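PDB 6U94: RND efflux system, outer membrane lipoprotein, NodT family from Burkholderia mallei, which probably serves as the outer-membrane channel component of an RND-type efflux system, a lipoprotein of the outer membrane factor family. Local coordinates for residues Thr173-Leu184 / Tyr232-Leu243; Arg50-Leu58 / Asp263-Pro271. One frame throughout, in Å; residues are numbered along the deposited sequence.

Overall arrangement
Contacts 1 and 2 show how one helical protein joins its parts by two different means. Contact 1 is the more deeply buried: two long antiparallel helices, 156-203 and 211-247, interlock through side chains, two of them buried acids. Contact 2, partly buried, joins the approach to helix 56-67 to a loop far along the chain, through backbone hydrogen bonds and a salt bridge beside a small apolar patch. The centres lie about 19 Å apart, and contact 1 is nested inside the chain loop that contact 2 closes. They meet directly where Tyr174 and Leu178 of helix 156-203 pack against Asp55, Gln57, Arg264 and Leu266.

Contact 1: residues Thr173-Leu184 / Tyr232-Leu243; sequences TYLTLLADRALL and YTRQIAQDENAL
Leu183 lays its CB over the centre of the Tyr232 ring, a CH-pi contact 3.5 Å from the centroid; CD1 lies near CE1 and CD2 near OH, which is hydrogen-bonded to Gln435 of helix 421-454. The two antiparallel helices, consistent with the long helical hairpins of outer membrane factors, mesh knobs-into-holes, the axes of these segments approaching to 8.8 Å. Ile236 fills the hollow among Leu177, Asp180, Arg181 and Leu184; its extended chain puts CD1 3.7 Å from CD2 of Leu184. Leu177, with CG anti to the backbone N (chi1 175°), leans across to Asp239, Glu240, Ile236 and Leu243. Thr173 sets CG2 against the backbone at O of Asp239 and N of Leu243.

Two knobs are acidic. Asp180 drops among Tyr232, Gln235, Ile236 and Asp239, and Asp239 among Thr173, Thr176, Leu177 and Asp180. OD2 of Asp180 lies 2.7 Å from OD2 of Asp239. Arg90 makes salt bridges to both, and glycerol, probably from the crystallisation liquor, hydrogen-bonds to Asp180 OD1. One of two buried acids this close probably keeps a proton and donates it to the other, and the arginine would offset the remaining charge, in a seam whose other knobs, Leu177 and Ile236, are apolar.

Contact 2: residues Arg50-Leu58 / Asp263-Pro271; sequences RNFLADAQL and DRALLAEFP
Asp55 pairs with Leu266 and Arg264 at the point where the chain enters helix 56-67, and its side chain illustrates how one short residue can serve both a helix and a distant loop. CB rests on Leu266, 3.8 Å from its CG. CG, turned anti to the backbone N (chi1 -174°), runs alongside the leucine and lies 3.6 Å from its CD2. The two oxygens then part company. OD1 takes a salt bridge from NH1 of Arg264 at 3.1 Å; it lies in the guanidinium plane but is met from above the carboxylate plane, and CD1 of Leu266 covers one face of the guanidinium. OD2 accepts from N of Leu58, the N-cap bond that closes the first turn of the helix.

The backbones are joined just beside this group. Leu266 O accepts two bonds, from N of Ala54 at 2.9 Å and from N of Asp55, the latter on a lone pair. Ala268 N gives a nearly straight bond (172°) to Phe52 O, 2.8 Å away, and a single beta bridge pairs Leu53 with Leu267. On the buried side of this junction, Leu267 divides its methyls: CD1 meets CZ of Phe52 at 3.8 Å, and CD2 meets CD2 of Leu53 at 3.6 Å. Phe52 and Phe270 are tilted 25° to each other and so far offset that contact falls at CE1 and CZ.

Around this junction, helix 421-454 touches Leu267 and Phe270, and its Tyr452 meets the Phe52 ring with nearly parallel planes, whereas helix 156-203 packs Tyr174 against Asp55 and Leu178 against Arg264 and Leu266. The loop before helix 283-294 is thus joined to the start of helix 56-67, in contact with both long helices.

Contact 1: residues Thr173-Leu184 / Tyr232-Leu243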
loop_
_atom_site.group_PDB
_atom_site.type_symbol
_atom_site.label_atom_id
_atom_site.label_comp_id
_atom_site.label_asym_id
_atom_site.label_seq_id
_atom_site.Cartn_x
_atom_site.Cartn_y
_atom_site.Cartn_z
ATOM N N THR A 173 2.489 0.115 8.424
ATOM C CA THR A 173 2.121 -0.533 9.679
ATOM C C THR A 173 1.432 0.437 10.632
ATOM O O THR A 173 0.459 0.068 11.300
ATOM C CB THR A 173 3.358 -1.144 10.338
ATOM O OG1 THR A 173 3.957 -2.077 9.435
ATOM C CG2 THR A 173 2.985 -1.873 11.615
ATOM N N TYR A 174 1.924 1.676 10.714
ATOM C CA TYR A 174 1.285 2.664 11.578
ATOM C C TYR A 174 -0.059 3.100 11.010
ATOM O O TYR A 174 -1.013 3.332 11.763
ATOM C CB TYR A 174 2.207 3.867 11.771
ATOM C CG TYR A 174 1.619 4.974 12.621
ATOM C CD1 TYR A 174 1.423 4.801 13.984
ATOM C CD2 TYR A 174 1.276 6.199 12.060
ATOM C CE1 TYR A 174 0.893 5.813 14.766
ATOM C CE2 TYR A 174 0.745 7.217 12.833
ATOM C CZ TYR A 174 0.555 7.019 14.185
ATOM O OH TYR A 174 0.027 8.031 14.954
ATOM N N LEU A 175 -0.157 3.215 9.683
ATOM C CA LEU A 175 -1.446 3.507 9.064
ATOM C C LEU A 175 -2.424 2.362 9.284
ATOM O O LEU A 175 -3.592 2.586 9.622
ATOM C CB LEU A 175 -1.262 3.789 7.573
ATOM C CG LEU A 175 -0.599 5.131 7.256
ATOM C CD1 LEU A 175 -0.400 5.309 5.759
ATOM C CD2 LEU A 175 -1.422 6.272 7.829
ATOM N N THR A 176 -1.961 1.122 9.104
ATOM C CA THR A 176 -2.802 -0.036 9.394
ATOM C C THR A 176 -3.236 -0.047 10.855
ATOM O O THR A 176 -4.366 -0.437 11.171
ATOM C CB THR A 176 -2.064 -1.328 9.036
ATOM O OG1 THR A 176 -1.842 -1.379 7.620
ATOM C CG2 THR A 176 -2.862 -2.552 9.462
ATOM N N LEU A 177 -2.356 0.391 11.760
ATOM C CA LEU A 177 -2.731 0.497 13.167
ATOM C C LEU A 177 -3.899 1.458 13.352
ATOM O O LEU A 177 -4.898 1.125 14.003
ATOM C CB LEU A 177 -1.529 0.948 13.994
ATOM C CG LEU A 177 -1.796 1.210 15.475
ATOM C CD1 LEU A 177 -2.272 -0.057 16.173
ATOM C CD2 LEU A 177 -0.553 1.766 16.157
ATOM N N LEU A 178 -3.789 2.662 12.787
ATOM C CA LEU A 178 -4.856 3.645 12.925
ATOM C C LEU A 178 -6.145 3.168 12.271
ATOM O O LEU A 178 -7.240 3.522 12.724
ATOM C CB LEU A 178 -4.412 4.980 12.331
ATOM C CG LEU A 178 -3.135 5.563 12.937
ATOM C CD1 LEU A 178 -2.843 6.933 12.357
ATOM C CD2 LEU A 178 -3.241 5.630 14.451
ATOM N N ALA A 179 -6.040 2.361 11.212
ATOM C CA ALA A 179 -7.237 1.811 10.585
ATOM C C ALA A 179 -7.895 0.765 11.476
ATOM O O ALA A 179 -9.119 0.761 11.639
ATOM C CB ALA A 179 -6.893 1.221 9.218
ATOM N N ASP A 180 -7.096 -0.120 12.074
ATOM C CA ASP A 180 -7.642 -1.155 12.944
ATOM C C ASP A 180 -8.237 -0.581 14.223
ATOM O O ASP A 180 -9.121 -1.210 14.817
ATOM C CB ASP A 180 -6.562 -2.186 13.276
ATOM C CG ASP A 180 -6.413 -3.237 12.188
ATOM O OD1 ASP A 180 -7.441 -3.632 11.603
ATOM O OD2 ASP A 180 -5.273 -3.671 11.914
ATOM N N ARG A 181 -7.773 0.589 14.665
ATOM C CA ARG A 181 -8.416 1.255 15.794
ATOM C C ARG A 181 -9.798 1.765 15.403
ATOM O O ARG A 181 -10.774 1.575 16.138
ATOM C CB ARG A 181 -7.547 2.403 16.301
ATOM C CG ARG A 181 -6.281 1.978 17.020
ATOM C CD ARG A 181 -5.513 3.198 17.497
ATOM N NE ARG A 181 -4.263 2.844 18.162
ATOM C CZ ARG A 181 -3.431 3.731 18.700
ATOM N NH1 ARG A 181 -3.720 5.024 18.649
ATOM N NH2 ARG A 181 -2.313 3.325 19.288
ATOM N N ALA A 182 -9.894 2.420 14.242
ATOM C CA ALA A 182 -11.191 2.871 13.750
ATOM C C ALA A 182 -12.148 1.699 13.581
ATOM O O ALA A 182 -13.342 1.813 13.884
ATOM C CB ALA A 182 -11.018 3.620 12.429
ATOM N N LEU A 183 -11.640 0.562 13.101
ATOM C CA LEU A 183 -12.476 -0.626 12.975
ATOM C C LEU A 183 -12.935 -1.125 14.339
ATOM O O LEU A 183 -14.097 -1.514 14.506
ATOM C CB LEU A 183 -11.716 -1.717 12.224
ATOM C CG LEU A 183 -11.586 -1.482 10.720
ATOM C CD1 LEU A 183 -10.503 -2.373 10.114
ATOM C CD2 LEU A 183 -12.928 -1.719 10.044
ATOM N N LEU A 184 -12.040 -1.118 15.329
ATOM C CA LEU A 184 -12.429 -1.531 16.673
ATOM C C LEU A 184 -13.464 -0.580 17.261
ATOM O O LEU A 184 -14.442 -1.021 17.877
ATOM C CB LEU A 184 -11.200 -1.609 17.581
ATOM C CG LEU A 184 -11.510 -1.944 19.041
ATOM C CD1 LEU A 184 -12.142 -3.325 19.153
ATOM C CD2 LEU A 184 -10.266 -1.841 19.909
ATOM N N TYR A 232 -10.622 -7.279 15.684
ATOM C CA TYR A 232 -9.888 -6.028 15.527
ATOM C C TYR A 232 -8.980 -5.739 16.717
ATOM O O TYR A 232 -7.934 -5.100 16.546
ATOM C CB TYR A 232 -10.867 -4.875 15.308
ATOM C CG TYR A 232 -11.630 -4.984 14.006
ATOM C CD1 TYR A 232 -11.011 -5.452 12.855
ATOM C CD2 TYR A 232 -12.972 -4.629 13.929
ATOM C CE1 TYR A 232 -11.702 -5.556 11.661
ATOM C CE2 TYR A 232 -13.670 -4.731 12.739
ATOM C CZ TYR A 232 -13.031 -5.195 11.611
ATOM O OH TYR A 232 -13.717 -5.298 10.424
ATOM N N THR A 233 -9.349 -6.190 17.919
ATOM C CA THR A 233 -8.433 -6.071 19.049
ATOM C C THR A 233 -7.180 -6.907 18.823
ATOM O O THR A 233 -6.075 -6.499 19.198
ATOM C CB THR A 233 -9.122 -6.489 20.349
ATOM O OG1 THR A 233 -10.151 -7.443 20.064
ATOM C CG2 THR A 233 -9.724 -5.282 21.058
ATOM N N ARG A 234 -7.334 -8.078 18.201
ATOM C CA ARG A 234 -6.175 -8.913 17.906
ATOM C C ARG A 234 -5.329 -8.306 16.794
ATOM O O ARG A 234 -4.094 -8.368 16.842
ATOM C CB ARG A 234 -6.627 -10.325 17.534
ATOM N N GLN A 235 -5.971 -7.711 15.785
ATOM C CA GLN A 235 -5.219 -7.087 14.701
ATOM C C GLN A 235 -4.477 -5.849 15.189
ATOM O O GLN A 235 -3.369 -5.560 14.722
ATOM C CB GLN A 235 -6.152 -6.741 13.541
ATOM C CG GLN A 235 -6.727 -7.959 12.830
ATOM C CD GLN A 235 -7.554 -7.596 11.609
ATOM O OE1 GLN A 235 -7.770 -6.420 11.316
ATOM N NE2 GLN A 235 -8.019 -8.610 10.888
ATOM N N ILE A 236 -5.068 -5.109 16.129
ATOM C CA ILE A 236 -4.359 -3.997 16.760
ATOM C C ILE A 236 -3.102 -4.501 17.456
ATOM O O ILE A 236 -2.038 -3.873 17.382
ATOM C CB ILE A 236 -5.290 -3.255 17.738
ATOM C CG1 ILE A 236 -6.268 -2.362 16.972
ATOM C CG2 ILE A 236 -4.488 -2.440 18.745
ATOM C CD1 ILE A 236 -7.240 -1.624 17.868
ATOM N N ALA A 237 -3.203 -5.645 18.137
ATOM C CA ALA A 237 -2.040 -6.215 18.809
ATOM C C ALA A 237 -0.944 -6.571 17.811
ATOM O O ALA A 237 0.239 -6.310 18.059
ATOM C CB ALA A 237 -2.455 -7.446 19.615
ATOM N N GLN A 238 -1.319 -7.160 16.673
ATOM C CA GLN A 238 -0.330 -7.518 15.660
ATOM C C GLN A 238 0.347 -6.280 15.085
ATOM O O GLN A 238 1.566 -6.274 14.874
ATOM C CB GLN A 238 -0.991 -8.328 14.546
ATOM C CG GLN A 238 -1.627 -9.633 14.994
ATOM C CD GLN A 238 -2.484 -10.253 13.907
ATOM O OE1 GLN A 238 -2.789 -9.611 12.902
ATOM N NE2 GLN A 238 -2.875 -11.508 14.103
ATOM N N ASP A 239 -0.430 -5.227 14.813
ATOM C CA ASP A 239 0.145 -3.992 14.289
ATOM C C ASP A 239 1.191 -3.425 15.239
ATOM O O ASP A 239 2.274 -3.007 14.809
ATOM C CB ASP A 239 -0.955 -2.957 14.048
ATOM C CG ASP A 239 -1.995 -3.424 13.049
ATOM O OD1 ASP A 239 -1.823 -4.505 12.446
ATOM O OD2 ASP A 239 -2.993 -2.701 12.870
ATOM N N GLU A 240 0.882 -3.401 16.536
ATOM C CA GLU A 240 1.812 -2.837 17.505
ATOM C C GLU A 240 3.059 -3.702 17.656
ATOM O O GLU A 240 4.152 -3.173 17.892
ATOM C CB GLU A 240 1.110 -2.653 18.851
ATOM C CG GLU A 240 -0.060 -1.686 18.790
ATOM C CD GLU A 240 -0.791 -1.554 20.114
ATOM O OE1 GLU A 240 -0.727 -2.497 20.933
ATOM O OE2 GLU A 240 -1.426 -0.500 20.337
ATOM N N ASN A 241 2.920 -5.024 17.522
ATOM C CA ASN A 241 4.090 -5.897 17.555
ATOM C C ASN A 241 5.003 -5.630 16.365
ATOM O O ASN A 241 6.210 -5.414 16.529
ATOM C CB ASN A 241 3.657 -7.364 17.577
ATOM C CG ASN A 241 3.796 -7.994 18.947
ATOM O OD1 ASN A 241 3.701 -7.313 19.969
ATOM N ND2 ASN A 241 4.034 -9.301 18.977
ATOM N N ALA A 242 4.439 -5.641 15.153
ATOM C CA ALA A 242 5.236 -5.393 13.958
ATOM C C ALA A 242 5.853 -4.002 13.987
ATOM O O ALA A 242 6.986 -3.808 13.530
ATOM C CB ALA A 242 4.375 -5.573 12.706
ATOM N N LEU A 243 5.125 -3.023 14.528
ATOM C CA LEU A 243 5.662 -1.671 14.621
ATOM C C LEU A 243 6.868 -1.624 15.551
ATOM O O LEU A 243 7.854 -0.935 15.267
ATOM C CB LEU A 243 4.573 -0.709 15.095
ATOM C CG LEU A 243 4.808 0.783 14.860
ATOM C CD1 LEU A 243 5.137 1.045 13.402
ATOM C CD2 LEU A 243 3.584 1.580 15.280
#

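Contact 2: residues Arg50-Leu58 / Asp263-Pro271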
loop_
_atom_site.group_PDB
_atom_site.type_symbol
_atom_site.label_atom_id
_atom_site.label_comp_id
_atom_site.label_asym_id
_atom_site.label_seq_id
_atom_site.Cartn_x
_atom_site.Cartn_y
_atom_site.Cartn_z
ATOM N N ARG A 50 10.510 12.843 4.313
ATOM C CA ARG A 50 9.764 13.788 5.135
ATOM C C ARG A 50 8.765 14.600 4.324
ATOM O O ARG A 50 7.786 15.094 4.892
ATOM C CB ARG A 50 10.720 14.721 5.882
ATOM C CG ARG A 50 11.511 14.045 7.000
ATOM C CD ARG A 50 12.301 15.061 7.826
ATOM N NE ARG A 50 11.920 15.039 9.238
ATOM C CZ ARG A 50 12.581 14.375 10.182
ATOM N NH1 ARG A 50 13.664 13.675 9.872
ATOM N NH2 ARG A 50 12.159 14.413 11.440
ATOM N N ASN A 51 8.985 14.759 3.015
ATOM C CA ASN A 51 7.987 15.462 2.223
ATOM C C ASN A 51 6.767 14.599 1.935
ATOM O O ASN A 51 5.698 15.144 1.642
ATOM C CB ASN A 51 8.597 15.976 0.916
ATOM C CG ASN A 51 9.422 14.928 0.200
ATOM O OD1 ASN A 51 9.309 13.733 0.475
ATOM N ND2 ASN A 51 10.259 15.374 -0.729
ATOM N N PHE A 52 6.891 13.276 2.038
ATOM C CA PHE A 52 5.781 12.369 1.780
ATOM C C PHE A 52 5.038 12.004 3.062
ATOM O O PHE A 52 3.806 12.069 3.109
ATOM C CB PHE A 52 6.297 11.111 1.076
ATOM C CG PHE A 52 5.255 10.053 0.875
ATOM C CD1 PHE A 52 4.114 10.312 0.129
ATOM C CD2 PHE A 52 5.425 8.790 1.414
ATOM C CE1 PHE A 52 3.155 9.330 -0.061
ATOM C CE2 PHE A 52 4.470 7.805 1.228
ATOM C CZ PHE A 52 3.334 8.078 0.487
ATOM N N LEU A 53 5.771 11.623 4.104
ATOM C CA LEU A 53 5.168 11.315 5.399
ATOM C C LEU A 53 5.002 12.622 6.162
ATOM O O LEU A 53 5.966 13.166 6.706
ATOM C CB LEU A 53 6.027 10.318 6.167
ATOM C CG LEU A 53 6.360 9.039 5.395
ATOM C CD1 LEU A 53 7.086 8.049 6.280
ATOM C CD2 LEU A 53 5.100 8.416 4.823
ATOM N N ALA A 54 3.771 13.133 6.201
ATOM C CA ALA A 54 3.506 14.446 6.778
ATOM C C ALA A 54 3.193 14.398 8.266
ATOM O O ALA A 54 3.464 15.374 8.976
ATOM C CB ALA A 54 2.347 15.120 6.040
ATOM N N ASP A 55 2.633 13.295 8.757
ATOM C CA ASP A 55 2.239 13.212 10.158
ATOM C C ASP A 55 3.468 13.223 11.060
ATOM O O ASP A 55 4.428 12.480 10.831
ATOM C CB ASP A 55 1.409 11.954 10.401
ATOM C CG ASP A 55 0.843 11.891 11.803
ATOM O OD1 ASP A 55 0.086 12.811 12.179
ATOM O OD2 ASP A 55 1.149 10.921 12.525
ATOM N N ALA A 56 3.430 14.071 12.092
ATOM C CA ALA A 56 4.583 14.223 12.973
ATOM C C ALA A 56 4.899 12.924 13.702
ATOM O O ALA A 56 6.068 12.539 13.820
ATOM C CB ALA A 56 4.330 15.354 13.973
ATOM N N GLN A 57 3.871 12.236 14.204
ATOM C CA GLN A 57 4.103 10.971 14.894
ATOM C C GLN A 57 4.684 9.928 13.946
ATOM O O GLN A 57 5.610 9.193 14.309
ATOM C CB GLN A 57 2.804 10.463 15.519
ATOM C CG GLN A 57 2.969 9.182 16.314
ATOM C CD GLN A 57 3.984 9.324 17.434
ATOM O OE1 GLN A 57 3.764 10.060 18.397
ATOM N NE2 GLN A 57 5.107 8.622 17.311
ATOM N N LEU A 58 4.152 9.854 12.723
ATOM C CA LEU A 58 4.695 8.930 11.732
ATOM C C LEU A 58 6.146 9.266 11.406
ATOM O O LEU A 58 6.981 8.366 11.256
ATOM C CB LEU A 58 3.835 8.954 10.469
ATOM C CG LEU A 58 4.354 8.122 9.292
ATOM C CD1 LEU A 58 4.500 6.663 9.686
ATOM C CD2 LEU A 58 3.440 8.262 8.093
ATOM N N ASP A 263 -10.549 11.641 9.040
ATOM C CA ASP A 263 -10.281 12.323 7.784
ATOM C C ASP A 263 -8.970 13.098 7.787
ATOM O O ASP A 263 -8.642 13.726 6.774
ATOM C CB ASP A 263 -11.435 13.278 7.436
ATOM N N ARG A 264 -8.211 13.069 8.880
ATOM C CA ARG A 264 -6.971 13.827 8.947
ATOM C C ARG A 264 -5.938 13.259 7.979
ATOM O O ARG A 264 -5.903 12.057 7.704
ATOM C CB ARG A 264 -6.421 13.829 10.374
ATOM C CG ARG A 264 -6.072 12.456 10.924
ATOM C CD ARG A 264 -5.804 12.538 12.417
ATOM N NE ARG A 264 -5.046 11.395 12.915
ATOM C CZ ARG A 264 -3.717 11.339 12.941
ATOM N NH1 ARG A 264 -3.001 12.360 12.489
ATOM N NH2 ARG A 264 -3.103 10.263 13.415
ATOM N N ALA A 265 -5.098 14.147 7.452
ATOM C CA ALA A 265 -4.125 13.784 6.430
ATOM C C ALA A 265 -2.797 13.426 7.087
ATOM O O ALA A 265 -2.217 14.241 7.811
ATOM C CB ALA A 265 -3.936 14.925 5.433
ATOM N N LEU A 266 -2.323 12.206 6.834
ATOM C CA LEU A 266 -1.010 11.770 7.288
ATOM C C LEU A 266 0.012 11.673 6.168
ATOM O O LEU A 266 1.197 11.905 6.412
ATOM C CB LEU A 266 -1.108 10.409 7.990
ATOM C CG LEU A 266 -1.873 10.376 9.316
ATOM C CD1 LEU A 266 -3.341 10.041 9.098
ATOM C CD2 LEU A 266 -1.227 9.394 10.277
ATOM N N LEU A 267 -0.416 11.336 4.957
ATOM C CA LEU A 267 0.443 11.338 3.784
ATOM C C LEU A 267 0.210 12.606 2.975
ATOM O O LEU A 267 -0.904 13.131 2.917
ATOM C CB LEU A 267 0.181 10.112 2.904
ATOM C CG LEU A 267 0.280 8.735 3.558
ATOM C CD1 LEU A 267 0.159 7.641 2.507
ATOM C CD2 LEU A 267 1.583 8.606 4.329
ATOM N N ALA A 268 1.276 13.099 2.357
ATOM C CA ALA A 268 1.151 14.205 1.426
ATOM C C ALA A 268 0.804 13.678 0.040
ATOM O O ALA A 268 1.210 12.578 -0.349
ATOM C CB ALA A 268 2.445 15.019 1.374
ATOM N N GLU A 269 0.031 14.467 -0.698
ATOM C CA GLU A 269 -0.345 14.083 -2.048
ATOM C C GLU A 269 0.844 14.223 -2.992
ATOM O O GLU A 269 1.702 15.094 -2.826
ATOM C CB GLU A 269 -1.516 14.934 -2.539
ATOM C CG GLU A 269 -2.109 14.479 -3.863
ATOM C CD GLU A 269 -2.484 13.011 -3.856
ATOM O OE1 GLU A 269 -1.662 12.179 -4.302
ATOM O OE2 GLU A 269 -3.599 12.688 -3.391
ATOM N N PHE A 270 0.894 13.343 -3.982
ATOM C CA PHE A 270 1.963 13.395 -4.965
ATOM C C PHE A 270 1.845 14.670 -5.793
ATOM O O PHE A 270 0.746 15.000 -6.262
ATOM C CB PHE A 270 1.916 12.167 -5.869
ATOM C CG PHE A 270 2.224 10.885 -5.156
ATOM C CD1 PHE A 270 3.537 10.538 -4.858
ATOM C CD2 PHE A 270 1.207 10.027 -4.782
ATOM C CE1 PHE A 270 3.823 9.354 -4.196
ATOM C CE2 PHE A 270 1.483 8.844 -4.124
ATOM C CZ PHE A 270 2.794 8.505 -3.830
ATOM N N PRO A 271 2.932 15.416 -5.979
ATOM C CA PRO A 271 2.856 16.642 -6.780
ATOM C C PRO A 271 2.492 16.336 -8.225
ATOM O O PRO A 271 2.691 15.228 -8.729
ATOM C CB PRO A 271 4.272 17.228 -6.675
ATOM C CG PRO A 271 4.876 16.575 -5.473
ATOM C CD PRO A 271 4.275 15.205 -5.418
#